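Local coordinates for protein glutathione S-transferase enzyme with thioredoxin-like domain (Xenorhabdus nematophila, PDB 4L8E) that binds two glutathione molecules per subunit and probably acts as a glutathione transferase, joining the tripeptide's thiol to other molecules, at residues Thr36-Lys41 against Tyr194-Cys199. Sequence-based numbering, arbitrary orientation.
Sequences TPNGYK and YPWAKC. With GSH (glutathione), chain D; GSH (glutathione), chain B; GSH (glutathione), chain C.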
loop_
_atom_site.group_PDB
_atom_site.type_symbol
_atom_site.label_atom_id
_atom_site.label_comp_id
_atom_site.label_asym_id
_atom_site.label_seq_id
_atom_site.Cartn_x
_atom_site.Cartn_y
_atom_site.Cartn_z
ATOM N N THR A 36 -16.158 5.611 6.198
ATOM C CA THR A 36 -14.829 6.149 6.437
ATOM C C THR A 36 -14.143 6.245 5.076
ATOM O O THR A 36 -14.600 5.663 4.119
ATOM C CB THR A 36 -14.012 5.155 7.247
ATOM O OG1 THR A 36 -13.870 3.950 6.493
ATOM C CG2 THR A 36 -14.650 4.845 8.579
ATOM N N PRO A 37 -13.015 6.959 4.995
ATOM C CA PRO A 37 -12.372 7.065 3.670
ATOM C C PRO A 37 -12.140 5.731 2.952
ATOM O O PRO A 37 -12.388 5.624 1.742
ATOM C CB PRO A 37 -11.047 7.774 4.021
ATOM C CG PRO A 37 -11.474 8.683 5.169
ATOM C CD PRO A 37 -12.312 7.759 6.004
ATOM N N ASN A 38 -11.680 4.712 3.674
ATOM C CA ASN A 38 -11.384 3.436 3.062
ATOM C C ASN A 38 -12.636 2.662 2.663
ATOM O O ASN A 38 -12.609 1.935 1.687
ATOM C CB ASN A 38 -10.456 2.641 3.941
ATOM C CG ASN A 38 -9.122 3.338 4.099
ATOM O OD1 ASN A 38 -8.530 3.807 3.107
ATOM N ND2 ASN A 38 -8.659 3.435 5.316
ATOM N N GLY A 39 -13.724 2.826 3.418
ATOM C CA GLY A 39 -14.989 2.242 3.030
ATOM C C GLY A 39 -15.558 2.870 1.767
ATOM O O GLY A 39 -16.077 2.176 0.876
ATOM N N TYR A 40 -15.454 4.189 1.665
ATOM C CA TYR A 40 -16.012 4.912 0.520
ATOM C C TYR A 40 -15.273 4.581 -0.773
ATOM O O TYR A 40 -15.852 4.632 -1.849
ATOM C CB TYR A 40 -15.971 6.417 0.727
ATOM C CG TYR A 40 -17.046 6.935 1.653
ATOM C CD1 TYR A 40 -18.395 6.822 1.323
ATOM C CD2 TYR A 40 -16.714 7.541 2.840
ATOM C CE1 TYR A 40 -19.365 7.310 2.187
ATOM C CE2 TYR A 40 -17.676 8.005 3.703
ATOM C CZ TYR A 40 -18.989 7.897 3.367
ATOM O OH TYR A 40 -19.924 8.390 4.258
ATOM N N LYS A 41 -14.001 4.206 -0.686
ATOM C CA LYS A 41 -13.305 3.791 -1.899
ATOM C C LYS A 41 -14.092 2.706 -2.618
ATOM O O LYS A 41 -14.186 2.703 -3.843
ATOM C CB LYS A 41 -11.916 3.231 -1.600
ATOM C CG LYS A 41 -10.927 4.202 -1.001
ATOM C CD LYS A 41 -9.654 3.436 -0.667
ATOM C CE LYS A 41 -8.608 4.286 0.021
ATOM N NZ LYS A 41 -7.424 3.438 0.433
ATOM N N TYR A 194 -9.492 9.928 -3.700
ATOM C CA TYR A 194 -10.538 10.901 -3.437
ATOM C C TYR A 194 -11.081 10.942 -2.001
ATOM O O TYR A 194 -11.223 12.003 -1.428
ATOM C CB TYR A 194 -11.688 10.781 -4.456
ATOM C CG TYR A 194 -12.820 11.728 -4.195
ATOM C CD1 TYR A 194 -12.782 13.046 -4.652
ATOM C CD2 TYR A 194 -13.923 11.332 -3.469
ATOM C CE1 TYR A 194 -13.809 13.932 -4.416
ATOM C CE2 TYR A 194 -14.967 12.222 -3.220
ATOM C CZ TYR A 194 -14.908 13.510 -3.694
ATOM O OH TYR A 194 -15.951 14.356 -3.448
ATOM N N PRO A 195 -11.422 9.788 -1.415
ATOM C CA PRO A 195 -12.037 9.864 -0.086
ATOM C C PRO A 195 -11.107 10.430 0.976
ATOM O O PRO A 195 -11.616 10.976 1.971
ATOM C CB PRO A 195 -12.385 8.397 0.210
ATOM C CG PRO A 195 -12.517 7.772 -1.151
ATOM C CD PRO A 195 -11.459 8.430 -1.968
ATOM N N TRP A 196 -9.806 10.331 0.748
ATOM C CA TRP A 196 -8.812 10.913 1.639
ATOM C C TRP A 196 -8.599 12.395 1.358
ATOM O O TRP A 196 -8.579 13.209 2.271
ATOM C CB TRP A 196 -7.493 10.139 1.532
ATOM C CG TRP A 196 -7.517 8.889 2.378
ATOM C CD1 TRP A 196 -7.775 7.599 1.964
ATOM C CD2 TRP A 196 -7.346 8.826 3.793
ATOM N NE1 TRP A 196 -7.746 6.748 3.047
ATOM C CE2 TRP A 196 -7.482 7.475 4.176
ATOM C CE3 TRP A 196 -7.089 9.784 4.782
ATOM C CZ2 TRP A 196 -7.376 7.068 5.497
ATOM C CZ3 TRP A 196 -6.996 9.380 6.071
ATOM C CH2 TRP A 196 -7.108 8.025 6.427
ATOM N N ALA A 197 -8.475 12.748 0.083
ATOM C CA ALA A 197 -8.305 14.159 -0.287
ATOM C C ALA A 197 -9.528 15.013 0.068
ATOM O O ALA A 197 -9.378 16.199 0.362
ATOM C CB ALA A 197 -7.986 14.276 -1.757
ATOM N N LYS A 198 -10.728 14.412 0.043
ATOM C CA LYS A 198 -11.982 15.069 0.398
ATOM C C LYS A 198 -11.953 15.558 1.835
ATOM O O LYS A 198 -12.693 16.482 2.222
ATOM C CB LYS A 198 -13.172 14.091 0.178
ATOM C CG LYS A 198 -14.413 14.330 1.026
ATOM C CD LYS A 198 -15.662 13.728 0.389
ATOM C CE LYS A 198 -16.933 14.078 1.173
ATOM N NZ LYS A 198 -16.798 13.749 2.630
ATOM N N CYS A 199 -11.079 14.950 2.628
ATOM C CA CYS A 199 -10.961 15.251 4.037
ATOM C C CYS A 199 -9.870 16.275 4.350
ATOM O O CYS A 199 -9.487 16.426 5.507
ATOM C CB CYS A 199 -10.710 13.974 4.833
ATOM S SG CYS A 199 -12.121 12.817 4.830
HETATM C CG1 GSH D . -16.961 10.003 6.726
HETATM C CD1 GSH D . -15.490 10.323 6.481
HETATM O OE1 GSH D . -14.990 10.125 5.375
HETATM N N2 GSH D . -14.728 10.877 7.617
HETATM C CA2 GSH D . -13.338 11.221 7.559
HETATM C C2 GSH D . -12.592 10.333 8.537
HETATM O O2 GSH D . -11.400 10.566 8.779
HETATM C CB2 GSH D . -13.106 12.667 7.888
HETATM S SG2 GSH D . -13.488 13.672 6.468
HETATM N N3 GSH D . -13.251 9.196 9.190
HETATM C CA3 GSH D . -12.495 8.338 10.099
HETATM C C3 GSH D . -12.122 8.971 11.403
HETATM O O31 GSH D . -11.228 8.428 12.107
HETATM O O32 GSH D . -12.685 10.020 11.809
HETATM N N1 GSH B . -6.674 1.995 15.191
HETATM C CA1 GSH B . -6.758 3.089 14.298
HETATM C C1 GSH B . -5.842 4.183 14.775
HETATM O O11 GSH B . -5.542 4.270 16.007
HETATM O O12 GSH B . -5.387 5.030 13.943
HETATM C CB1 GSH B . -8.151 3.587 14.280
HETATM C CG1 GSH B . -8.350 4.776 13.361
HETATM C CD1 GSH B . -8.407 4.357 11.906
HETATM O OE1 GSH B . -8.730 3.233 11.590
HETATM N N2 GSH B . -8.046 5.343 10.905
HETATM C CA2 GSH B . -8.082 5.024 9.516
HETATM C C2 GSH B . -6.666 5.161 8.977
HETATM O O2 GSH B . -5.851 5.992 9.404
HETATM C CB2 GSH B . -8.970 5.944 8.761
HETATM S SG2 GSH B . -10.690 5.700 9.228
HETATM N N3 GSH B . -6.239 4.272 7.952
HETATM C CA3 GSH B . -4.893 4.403 7.451
HETATM C C3 GSH B . -4.847 3.948 6.048
HETATM O O31 GSH B . -5.875 4.044 5.329
HETATM O O32 GSH B . -3.766 3.464 5.605
HETATM N N1 GSH C . -4.742 -0.339 4.442
HETATM C CA1 GSH C . -6.145 -0.565 4.776
HETATM C C1 GSH C . -6.984 -0.483 3.529
HETATM O O11 GSH C . -8.061 -1.156 3.431
HETATM O O12 GSH C . -6.611 0.237 2.538
HETATM C CB1 GSH C . -6.603 0.434 5.802
HETATM C CG1 GSH C . -8.009 0.155 6.307
HETATM C CD1 GSH C . -8.334 0.980 7.534
HETATM O OE1 GSH C . -7.541 1.746 8.060
HETATM N N2 GSH C . -9.633 0.778 8.084
HETATM C CA2 GSH C . -10.098 1.465 9.230
HETATM C C2 GSH C . -10.505 0.421 10.239
HETATM O O2 GSH C . -11.198 -0.585 9.971
HETATM C CB2 GSH C . -11.291 2.321 8.958
HETATM S SG2 GSH C . -10.949 3.493 7.674
HETATM N N3 GSH C . -10.026 0.600 11.569
HETATM C CA3 GSH C . -10.406 -0.378 12.569
HETATM C C3 GSH C . -9.312 -0.558 13.559
HETATM O O31 GSH C . -9.584 -1.191 14.607
HETATM O O32 GSH C . -8.153 -0.095 13.333
#
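P37 and P195 meet at the seam between the two domains of the glutathione S-transferase fold, where the first turn of helix 37-49 of the thioredoxin-like domain lies on the C-terminal part of helix 188-197 of the helical domain. Packing is tight here: P37 CB stands 4.1 Å from P195 CB, and P195 CB also lies 3.2 Å from the carbonyl oxygen P37 O. The same P37 CB sits over one face of W196, a CH-pi contact 3.6 Å from the centroid of the five-membered ring. K41 CG and Y40 CB also pack against P195, the first on its CG, the second on its CB.

The polar part is buried too. The indole N-H of W196 points almost straight at N38, yet it meets OD1 from above the carbonyl plane, with amide and ring 53° apart. From the opposite face K41 NZ, at the end of an extended chain and also bonded to Q131 and S99, donates to OD1 over 2.9 Å. Held so at OD1, the amide is probably restrained in rotation, with ND2 facing the ligands.

On the looser side the helices give way to glutathione molecules: one (chain D) lies at the Y40 ring edge and near C199, two others (chains B and C) beside T36, the N-cap residue. There N38 ND2 donates to carboxylate O31 of the chain B glutathione over 2.8 Å.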